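PDB 3E02: 3-keto-5-aminohexanoate cleavage protein from Burkholderia xenovorans LB400, which binds a zinc ion and probably cleaves 3-keto-5-aminohexanoate, a beta-keto acid. Local coordinates for residues Cys12-Ser17 against Ala47-His52; Ile82-Thr87 against Pro107-Met112; His239-Val244 against Val254-Glu259. All coordinates share one frame; numbering follows the deposited sequence. Where two conformers were deposited one is given.

Interaction 1 (Cys12-Ser17 against Ala47-His52). With ZN (zinc ion), chain B.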
# COMPACT_ATOMS: atom_id res chain seq x y z
N CYS A 12 24.68 -6.37 14.77
CA CYS A 12 25.09 -5.18 15.52
C CYS A 12 26.12 -4.38 14.73
O CYS A 12 27.23 -4.88 14.48
CB CYS A 12 25.66 -5.53 16.86
SG CYS A 12 26.14 -4.03 17.80
N ALA A 13 25.75 -3.16 14.35
CA ALA A 13 26.63 -2.21 13.65
C ALA A 13 27.30 -1.39 14.76
O ALA A 13 26.72 -0.46 15.33
CB ALA A 13 25.85 -1.36 12.67
N VAL A 14 28.55 -1.75 15.05
CA VAL A 14 29.28 -1.29 16.24
C VAL A 14 29.60 0.21 16.37
O VAL A 14 29.48 0.76 17.47
CB VAL A 14 30.60 -2.14 16.43
CG1 VAL A 14 31.47 -1.65 17.60
CG2 VAL A 14 30.23 -3.63 16.63
N THR A 15 30.01 0.84 15.28
CA THR A 15 30.42 2.26 15.33
C THR A 15 30.15 3.09 14.08
O THR A 15 29.81 4.27 14.21
CB THR A 15 31.90 2.38 15.78
OG1 THR A 15 32.17 3.74 16.15
CG2 THR A 15 32.89 1.87 14.71
N GLY A 16 30.31 2.52 12.89
CA GLY A 16 30.02 3.25 11.67
C GLY A 16 30.95 4.41 11.40
O GLY A 16 32.09 4.46 11.90
N SER A 17 30.44 5.35 10.61
CA SER A 17 31.15 6.56 10.21
C SER A 17 30.29 7.83 10.18
O SER A 17 30.83 8.86 9.79
CB SER A 17 31.72 6.32 8.81
OG SER A 17 30.66 6.23 7.87
N ALA A 47 24.29 -12.20 16.24
CA ALA A 47 24.85 -13.26 15.38
C ALA A 47 25.88 -12.71 14.39
O ALA A 47 26.76 -13.46 13.92
CB ALA A 47 23.72 -13.99 14.61
N MSE A 48 25.75 -11.42 14.04
CA MSE A 48 26.63 -10.76 13.08
C MSE A 48 27.02 -9.36 13.58
O MSE A 48 26.21 -8.66 14.19
CB MSE A 48 25.92 -10.69 11.72
CG MSE A 48 26.74 -10.02 10.60
SE MSE A 48 26.23 -10.59 8.81
CE MSE A 48 24.53 -9.85 8.72
N LEU A 49 28.28 -8.99 13.33
CA LEU A 49 28.84 -7.69 13.69
C LEU A 49 29.22 -6.98 12.42
O LEU A 49 29.99 -7.53 11.63
CB LEU A 49 30.08 -7.87 14.57
CG LEU A 49 29.86 -8.61 15.89
CD1 LEU A 49 31.19 -8.83 16.58
CD2 LEU A 49 28.89 -7.83 16.78
N HIS A 50 28.63 -5.79 12.19
CA HIS A 50 28.92 -4.94 11.03
C HIS A 50 29.99 -3.94 11.52
O HIS A 50 29.76 -3.18 12.46
CB HIS A 50 27.66 -4.29 10.49
CG HIS A 50 27.91 -3.25 9.47
ND1 HIS A 50 28.22 -3.54 8.16
CD2 HIS A 50 27.93 -1.91 9.57
CE1 HIS A 50 28.40 -2.41 7.49
NE2 HIS A 50 28.21 -1.41 8.33
N LEU A 51 31.13 -3.94 10.84
CA LEU A 51 32.32 -3.23 11.31
C LEU A 51 32.92 -2.17 10.40
O LEU A 51 33.09 -2.41 9.21
CB LEU A 51 33.39 -4.29 11.58
CG LEU A 51 33.05 -5.39 12.59
CD1 LEU A 51 34.10 -6.51 12.53
CD2 LEU A 51 32.92 -4.82 14.00
N HIS A 52 33.23 -1.02 11.02
CA HIS A 52 34.02 0.08 10.45
C HIS A 52 35.20 0.30 11.40
O HIS A 52 35.15 -0.10 12.58
CB HIS A 52 33.25 1.40 10.45
CG HIS A 52 32.09 1.45 9.52
ND1 HIS A 52 31.94 2.44 8.56
CD2 HIS A 52 30.98 0.67 9.43
CE1 HIS A 52 30.81 2.25 7.91
NE2 HIS A 52 30.20 1.19 8.43
ZN ZN B . 28.10 0.72 7.95
O HOH W 1 30.22 -0.43 12.55
O HOH W 2 28.44 0.34 5.47
O HOH W 3 25.97 0.56 6.81
O HOH W 4 27.82 2.55 6.74

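Interaction 2 (Ile82-Thr87 against Pro107-Met112)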
# COMPACT_ATOMS: atom_id res chain seq x y z
N ILE A 82 29.51 -13.66 13.00
CA ILE A 82 29.92 -13.42 11.61
C ILE A 82 30.44 -11.98 11.55
O ILE A 82 29.77 -11.07 12.02
CB ILE A 82 28.75 -13.53 10.62
CG1 ILE A 82 28.13 -14.93 10.63
CG2 ILE A 82 29.23 -13.17 9.21
CD1 ILE A 82 26.86 -15.06 9.80
N LEU A 83 31.63 -11.78 10.99
CA LEU A 83 32.22 -10.45 10.89
C LEU A 83 31.93 -9.91 9.50
O LEU A 83 32.39 -10.45 8.51
CB LEU A 83 33.71 -10.47 11.24
CG LEU A 83 34.01 -11.15 12.58
CD1 LEU A 83 35.50 -11.04 12.94
CD2 LEU A 83 33.14 -10.61 13.73
N ASN A 84 31.12 -8.84 9.46
CA ASN A 84 30.65 -8.16 8.27
C ASN A 84 31.48 -6.87 8.14
O ASN A 84 31.44 -6.02 9.06
CB ASN A 84 29.12 -7.96 8.44
CG ASN A 84 28.47 -7.04 7.44
OD1 ASN A 84 29.10 -6.33 6.68
ND2 ASN A 84 27.14 -7.05 7.47
N ILE A 85 32.21 -6.75 7.02
CA ILE A 85 33.08 -5.61 6.75
C ILE A 85 32.41 -4.59 5.82
O ILE A 85 31.85 -4.95 4.76
CB ILE A 85 34.44 -6.04 6.10
CG1 ILE A 85 35.12 -7.15 6.91
CG2 ILE A 85 35.38 -4.84 5.93
CD1 ILE A 85 35.39 -6.81 8.37
N THR A 86 32.47 -3.32 6.21
CA THR A 86 31.90 -2.26 5.40
C THR A 86 32.71 -2.04 4.12
O THR A 86 33.95 -2.17 4.12
CB THR A 86 31.83 -0.90 6.16
OG1 THR A 86 31.18 0.06 5.32
CG2 THR A 86 33.22 -0.39 6.54
N THR A 87 32.00 -1.81 3.03
CA THR A 87 32.59 -1.33 1.79
C THR A 87 32.06 0.10 1.53
O THR A 87 32.25 0.61 0.45
CB THR A 87 32.30 -2.23 0.59
OG1 THR A 87 30.92 -2.18 0.27
CG2 THR A 87 32.74 -3.67 0.86
N PRO A 107 36.36 -11.53 4.06
CA PRO A 107 35.38 -11.88 5.07
C PRO A 107 34.25 -12.75 4.54
O PRO A 107 34.05 -12.86 3.33
CB PRO A 107 34.83 -10.51 5.49
CG PRO A 107 34.86 -9.74 4.23
CD PRO A 107 36.13 -10.16 3.56
N GLU A 108 33.50 -13.35 5.46
CA GLU A 108 32.32 -14.12 5.11
C GLU A 108 31.22 -13.22 4.55
O GLU A 108 30.45 -13.65 3.67
CB GLU A 108 31.74 -14.84 6.33
CG GLU A 108 32.61 -15.92 6.89
CD GLU A 108 31.88 -16.66 7.96
OE1 GLU A 108 31.18 -17.63 7.63
OE2 GLU A 108 32.01 -16.25 9.13
N VAL A 109 31.14 -11.99 5.08
CA VAL A 109 30.15 -11.01 4.66
C VAL A 109 30.76 -9.61 4.51
O VAL A 109 31.67 -9.23 5.24
CB VAL A 109 28.95 -10.96 5.66
CG1 VAL A 109 27.91 -9.92 5.23
CG2 VAL A 109 28.30 -12.36 5.81
N ALA A 110 30.30 -8.89 3.49
CA ALA A 110 30.64 -7.48 3.29
C ALA A 110 29.38 -6.72 2.95
O ALA A 110 28.48 -7.28 2.31
CB ALA A 110 31.68 -7.32 2.17
N SER A 111 29.30 -5.46 3.36
CA SER A 111 28.15 -4.62 3.01
C SER A 111 28.30 -4.24 1.53
O SER A 111 29.42 -4.21 1.01
CB SER A 111 28.02 -3.39 3.92
OG SER A 111 29.11 -2.52 3.78
N MSE A 112 27.18 -3.99 0.86
CA MSE A 112 27.17 -3.62 -0.56
C MSE A 112 26.05 -2.62 -0.76
O MSE A 112 24.89 -2.98 -0.76
CB MSE A 112 26.98 -4.89 -1.41
CG MSE A 112 26.91 -4.73 -2.93
SE MSE A 112 28.51 -3.97 -3.71
CE MSE A 112 29.92 -5.20 -2.97
O HOH W 5 34.09 -12.56 8.18
O HOH W 6 33.22 -14.18 10.16
O HOH W 2 28.44 0.34 5.47

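Interaction 3 (His239-Val244 against Val254-Glu259). With ZN (zinc ion), chain B.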
# COMPACT_ATOMS: atom_id res chain seq x y z
N HIS A 239 14.13 6.14 15.42
CA HIS A 239 13.35 5.20 14.60
C HIS A 239 13.81 3.76 14.68
O HIS A 239 13.07 2.88 14.24
CB HIS A 239 13.36 5.63 13.12
CG HIS A 239 12.88 7.03 12.92
ND1 HIS A 239 11.59 7.41 13.19
CD2 HIS A 239 13.53 8.13 12.47
CE1 HIS A 239 11.47 8.71 12.94
NE2 HIS A 239 12.62 9.16 12.50
N GLN A 240 15.01 3.53 15.24
CA GLN A 240 15.62 2.20 15.32
C GLN A 240 14.71 1.14 15.91
O GLN A 240 14.40 0.18 15.23
CB GLN A 240 16.91 2.24 16.14
CG GLN A 240 17.67 0.91 16.24
CD GLN A 240 18.93 1.07 17.03
OE1 GLN A 240 18.88 1.24 18.25
NE2 GLN A 240 20.07 1.05 16.35
N MSE A 241 14.30 1.30 17.16
CA MSE A 241 13.50 0.25 17.82
C MSE A 241 12.14 -0.06 17.18
O MSE A 241 11.83 -1.24 16.97
CB MSE A 241 13.43 0.45 19.33
CG MSE A 241 14.79 0.24 19.99
SE MSE A 241 15.49 -1.58 19.81
CE MSE A 241 17.31 -1.24 20.36
N PRO A 242 11.33 0.98 16.88
CA PRO A 242 10.06 0.71 16.18
C PRO A 242 10.25 0.02 14.83
O PRO A 242 9.51 -0.91 14.52
CB PRO A 242 9.46 2.11 15.97
CG PRO A 242 10.14 2.97 16.92
CD PRO A 242 11.45 2.40 17.25
N PHE A 243 11.24 0.46 14.06
CA PHE A 243 11.48 -0.16 12.73
C PHE A 243 11.96 -1.61 12.79
O PHE A 243 11.44 -2.43 12.05
CB PHE A 243 12.38 0.69 11.83
CG PHE A 243 11.60 1.63 10.99
CD1 PHE A 243 10.95 2.72 11.57
CD2 PHE A 243 11.42 1.37 9.64
CE1 PHE A 243 10.16 3.57 10.78
CE2 PHE A 243 10.64 2.21 8.86
CZ PHE A 243 10.01 3.30 9.42
N VAL A 244 12.91 -1.91 13.66
CA VAL A 244 13.39 -3.29 13.80
C VAL A 244 12.32 -4.19 14.42
O VAL A 244 12.27 -5.36 14.09
CB VAL A 244 14.75 -3.42 14.50
CG1 VAL A 244 15.83 -2.69 13.68
CG2 VAL A 244 14.71 -2.92 15.96
N VAL A 254 16.89 -8.07 12.03
CA VAL A 254 17.08 -6.79 12.71
C VAL A 254 18.54 -6.38 12.80
O VAL A 254 19.43 -7.21 12.99
CB VAL A 254 16.46 -6.81 14.15
CG1 VAL A 254 14.96 -7.21 14.10
CG2 VAL A 254 17.21 -7.73 15.09
N ARG A 255 18.75 -5.07 12.64
CA ARG A 255 20.06 -4.46 12.83
C ARG A 255 19.92 -3.32 13.84
O ARG A 255 19.08 -2.44 13.67
CB ARG A 255 20.61 -3.92 11.52
CG ARG A 255 21.78 -2.96 11.71
CD ARG A 255 22.59 -2.78 10.45
NE ARG A 255 23.25 -1.48 10.46
CZ ARG A 255 24.10 -1.05 9.54
NH1 ARG A 255 24.52 -1.82 8.55
NH2 ARG A 255 24.57 0.18 9.66
N VAL A 256 20.75 -3.38 14.89
CA VAL A 256 20.83 -2.32 15.90
C VAL A 256 22.31 -1.97 16.00
O VAL A 256 23.12 -2.51 15.23
CB VAL A 256 20.22 -2.73 17.28
CG1 VAL A 256 18.70 -3.03 17.12
CG2 VAL A 256 20.96 -3.91 17.89
N GLY A 257 22.65 -1.02 16.87
CA GLY A 257 24.02 -0.62 17.12
C GLY A 257 24.24 0.88 17.15
O GLY A 257 23.44 1.65 16.59
N LEU A 258 25.34 1.28 17.80
CA LEU A 258 25.73 2.68 17.93
C LEU A 258 26.05 3.37 16.60
O LEU A 258 26.07 4.58 16.54
CB LEU A 258 26.86 2.87 18.95
CG LEU A 258 26.56 2.43 20.39
CD1 LEU A 258 27.75 2.78 21.31
CD2 LEU A 258 25.32 3.04 20.94
N GLU A 259 26.33 2.59 15.56
CA GLU A 259 26.46 3.15 14.21
C GLU A 259 25.19 3.88 13.75
O GLU A 259 25.29 4.91 13.08
CB GLU A 259 26.76 2.04 13.20
CG GLU A 259 26.60 2.44 11.73
CD GLU A 259 27.35 1.59 10.75
OE1 GLU A 259 28.12 0.71 11.14
OE2 GLU A 259 27.18 1.90 9.57
ZN ZN B . 28.10 0.72 7.95
O HOH W 3 25.97 0.56 6.81
O HOH W 2 28.44 0.34 5.47
O HOH W 4 27.82 2.55 6.74

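Interaction 1 (Cys12-Ser17 against Ala47-His52)
Cys12 opens a parallel strand pairing with Leu49. Its N donates to Met48 O over 2.8 Å, and its O accepts the N-H of His50. On the face of Cys12 and Leu49, Cys12 CB rests 4.0 Å from Leu49 CD2. Ala13 pairs with His50 on the opposite face, where its CB meets the edge of the imidazole at CD2, 3.8 Å away. Val14 ends the pairing: its N donates to His50 O over 3.2 Å. Its CG2 lies beside Leu51 CD2, the two side chains pointing the same way, next to helix 31-44. Thr15 sets CG2 against His52 O, while its OG1 bonds to Pro28 O and Arg54. Gly16 turns the chain over His52, its CA 3.5 Å from the centroid of the imidazole ring in a CH-pi contact. A water bridges Gly16 N to His50 O where the strands part. Ser17 N also lies over that face of His52, while OG bonds to Gly89 O.

Both histidines reach zinc through NE2, at 2.2 Å from His50 NE2 and from His52 NE2. His50 CG lies anti to the backbone N (chi1 170°), which sends the ring along the Ala13 face to the metal. His50 ND1 makes a weak hydrogen bond with Asn84 OD1, which probably helps fix the ring's rotation. Glu259 and three waters complete the site. Three of the six zinc ligands are thus waters, consistent with positions a substrate could take over.

Interaction 2 (Ile82-Thr87 against Pro107-Met112)
Ile85 and Ala110 pair in parallel. Ile85 N donates to Val109 O over 3.1 Å, and Ser111 N returns a bond of 3.0 Å to Ile85 O. Further along, Ser111 grips Thr87 twice. Its OG accepts the N-H of Thr87 at 3.1 Å, and its O takes the hydroxyl of Thr87 OG1 at 2.6 Å. Thr87 OG1 stands between its own backbone N and carbonyl carbon (chi1 68°), which brings it above the plane of the Ser111 carbonyl.

The side chains fill the two faces. On one, the flat Asn84 amide lies obliquely against Val109, with CG 3.7 Å from Val109 CG1; Ile82 CG2 meets Val109 CG2 beside it. On the other, Ile85 CG1 crosses the Pro107 ring at about a right angle, 3.7 Å from Pro107 CB. Two waters link Leu83 to Glu108 just before strand 109-112, one from Leu83 O to Glu108 N and one from Leu83 N to Glu108 OE2.

Farther out, Glu170 receives Asn84 ND2. Glu108 bonds to Thr303 OG1 through OE1 and to Arg298 in a salt bridge through OE2. Thr86 OG1 hydrogen-bonds to Gly88 N and to a zinc-bound water. The two strands, joined through helix 95-105, form a beta-alpha-beta crossover, right-handed as in TIM barrels.

Interaction 3 (His239-Val244 against Val254-Glu259)
Val244 is the main bump on the helix, and it settles among Val254, Arg255 and Val256 of the strand. Its CB faces Val254 CB at 3.8 Å. CG1, anti to the carbonyl carbon (chi1 -62°), points at the strand's backbone and comes to 3.3 Å from Arg255 O. CG2 turns instead toward Val256 CG1, 4.2 Å away, and the two side chains cross at about a right angle. Val254 answers with a bump of its own: its CG1 presses on the helix backbone, 3.3 Å from Val244 O. Val256 fills the next hollow along, between Gln240 and Met241. The selenomethionine Met241 starts away from the strand, but its chain bends at chi2 (-64°) and brings CE back to 4.0 Å from Val256 CG1. Gln240 lays its extended chain across Val256, and its amide ends beside Gly257.

Helix and strand run nearly antiparallel, their short axes 169° apart and 8.7 Å at closest approach. This is the helix-to-strand half of a beta-alpha-beta unit, consistent with the TIM-barrel clan of the family. Helix 273-286 packs against the same valines, with Ile280 on Val244 and Val277 on Val256.

Arg255 leaves the strand on the far side from the helix. Its NH2 forms a salt bridge of 3.1 Å with Glu259 OE2, the atom that also binds zinc at 2.2 Å. Asp260 holds Arg255 NE, and a zinc-bound water lies at the guanidinium edge, in its plane.

How the interactions relate
The three contacts follow one another along the chain and all reach one curled sheet, interaction 3 through its strand 253-256. The sheet reads as a TIM barrel. Interactions 1 and 2 have centres about 9 Å apart and meet through neighbouring strands 48-54 and 82-85. Interactions 1 and 3, with centres about 12 Å apart, meet where strand 10-13 pairs with 253-256. Interactions 2 and 3 have centres about 18 Å apart and do not touch, so interaction 1 stands between them. Zinc joins them: interaction 1 gives two histidines, interaction 3 gives a glutamate, and interaction 2 reaches it through a shared metal-bound water. Ligands far apart in sequence thus converge at the strand ends, where barrel enzymes keep their active sites.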